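Local coordinates for protein beta-lactamase (Klebsiella pneumoniae, PDB 6HUH) that probably hydrolyses beta-lactam antibiotics to substituted beta-amino acids, as a class D serine beta-lactamase conferring antibiotic resistance, at residues T99-W104 with H195-T200. Sequence-based numbering, arbitrary orientation.
Sequences TYSVIW and HGKTGT. With SO4 (sulfate ion), chain C.
Lys197 reaches Ser101 with the very end of its chain: NZ donates a hydrogen bond to OG at 2.7 Å, and this pair carries most of the 90 Å² buried between residues 99-104 and strand 195-200. The backbones stay well separated, 8.2 Å between the CA atoms of Ser101 and Gly199, so the direct bond across the cleft is made by side chains, and a sulfate adds a second link. Lys197 spans it with CG anti to its backbone N (chi1 -176°) and bends at chi2 and chi4. Its NZ is held by three acceptors: Ser101 OG, the carbonyl of Met98, and Thr198 O, which receives NZ at 3.1 Å on a lone pair in the carbonyl plane (C=O...N angle 143°). With its proton Ser101 OG turns to the sulfate, 3.1 Å from O4; Thr198 OG1 donates to the same O4 at 3.0 Å. The ion, which probably came with the crystallisation solution, is also hydrogen-bonded to Ser246. Ser101 follows helix 94-99 and touches Ser51, the predicted acyl-ester nucleophile. Ser101-Val102-Ile103 occupies the Ser-X-Val motif position of class D beta-lactamases, with isoleucine for valine; Lys197-Thr198-Gly199 is the Lys-Thr-Gly motif, joined to it across the active-site cleft.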
# COMPACT_ATOMS: atom_id res chain seq x y z
N THR A 99 7.59 -1.79 -1.75
CA THR A 99 7.01 -1.24 -2.97
C THR A 99 8.04 -0.44 -3.81
O THR A 99 8.40 -0.89 -4.89
CB THR A 99 5.71 -0.47 -2.64
OG1 THR A 99 4.81 -1.35 -1.96
CG2 THR A 99 5.01 0.07 -3.87
N TYR A 100 8.54 0.70 -3.29
CA TYR A 100 9.47 1.58 -4.02
C TYR A 100 10.97 1.24 -3.77
O TYR A 100 11.84 2.05 -4.12
CB TYR A 100 9.14 3.06 -3.76
CG TYR A 100 7.65 3.33 -3.86
CD1 TYR A 100 7.05 3.53 -5.10
CD2 TYR A 100 6.84 3.28 -2.74
CE1 TYR A 100 5.67 3.70 -5.20
CE2 TYR A 100 5.46 3.44 -2.83
CZ TYR A 100 4.88 3.64 -4.07
OH TYR A 100 3.52 3.78 -4.14
N SER A 101 11.28 0.02 -3.21
CA SER A 101 12.64 -0.45 -2.93
C SER A 101 13.52 0.66 -2.33
O SER A 101 14.54 1.05 -2.89
CB SER A 101 13.29 -1.05 -4.18
OG SER A 101 12.75 -2.30 -4.54
N VAL A 102 13.05 1.20 -1.19
CA VAL A 102 13.70 2.29 -0.46
C VAL A 102 14.93 1.74 0.25
O VAL A 102 14.82 1.04 1.26
CB VAL A 102 12.73 3.03 0.48
CG1 VAL A 102 13.25 4.42 0.81
CG2 VAL A 102 11.33 3.12 -0.13
N ILE A 103 16.11 2.05 -0.31
CA ILE A 103 17.38 1.54 0.20
C ILE A 103 17.75 2.17 1.53
O ILE A 103 18.29 1.45 2.38
CB ILE A 103 18.53 1.62 -0.82
CG1 ILE A 103 18.99 3.06 -1.08
CG2 ILE A 103 18.16 0.89 -2.13
CD1 ILE A 103 20.31 3.17 -1.80
N TRP A 104 17.45 3.47 1.75
CA TRP A 104 17.79 4.15 3.01
C TRP A 104 17.08 3.55 4.21
O TRP A 104 17.65 3.53 5.30
CB TRP A 104 17.64 5.66 2.93
CG TRP A 104 16.27 6.22 2.67
CD1 TRP A 104 15.86 6.84 1.53
CD2 TRP A 104 15.21 6.43 3.64
NE1 TRP A 104 14.60 7.36 1.70
CE2 TRP A 104 14.17 7.11 2.97
CE3 TRP A 104 15.03 6.07 4.99
CZ2 TRP A 104 12.95 7.40 3.60
CZ3 TRP A 104 13.83 6.37 5.60
CH2 TRP A 104 12.81 7.04 4.92
N HIS A 195 3.21 -13.75 -3.61
CA HIS A 195 4.10 -12.93 -2.80
C HIS A 195 5.37 -12.87 -3.61
O HIS A 195 5.82 -13.91 -4.10
CB HIS A 195 4.33 -13.57 -1.43
CG HIS A 195 3.07 -13.94 -0.71
ND1 HIS A 195 2.52 -13.12 0.27
CD2 HIS A 195 2.29 -15.04 -0.83
CE1 HIS A 195 1.45 -13.75 0.71
NE2 HIS A 195 1.27 -14.91 0.08
N GLY A 196 5.89 -11.66 -3.84
CA GLY A 196 7.08 -11.48 -4.67
C GLY A 196 7.85 -10.19 -4.53
O GLY A 196 7.37 -9.22 -3.93
N LYS A 197 9.05 -10.16 -5.07
CA LYS A 197 9.91 -8.98 -4.97
C LYS A 197 10.82 -8.81 -6.21
O LYS A 197 11.48 -9.75 -6.65
CB LYS A 197 10.74 -9.01 -3.65
CG LYS A 197 11.61 -7.77 -3.39
CD LYS A 197 10.84 -6.63 -2.72
CE LYS A 197 11.60 -5.34 -2.78
NZ LYS A 197 11.47 -4.69 -4.10
N THR A 198 10.84 -7.59 -6.74
CA THR A 198 11.70 -7.22 -7.85
C THR A 198 13.06 -6.73 -7.31
O THR A 198 13.13 -6.20 -6.20
CB THR A 198 11.04 -6.18 -8.76
OG1 THR A 198 10.71 -5.02 -8.01
CG2 THR A 198 9.82 -6.72 -9.49
N GLY A 199 14.11 -6.91 -8.10
CA GLY A 199 15.47 -6.46 -7.80
C GLY A 199 16.21 -6.04 -9.06
O GLY A 199 15.99 -6.63 -10.11
N THR A 200 17.05 -4.99 -8.97
CA THR A 200 17.86 -4.48 -10.08
C THR A 200 19.27 -4.16 -9.60
O THR A 200 19.46 -3.29 -8.74
CB THR A 200 17.16 -3.33 -10.87
OG1 THR A 200 16.17 -3.89 -11.74
CG2 THR A 200 18.14 -2.52 -11.75
S SO4 C . 13.74 -2.35 -8.06
O1 SO4 C . 14.01 -0.91 -7.95
O2 SO4 C . 13.85 -2.78 -9.46
O3 SO4 C . 14.73 -3.06 -7.27
O4 SO4 C . 12.40 -2.63 -7.57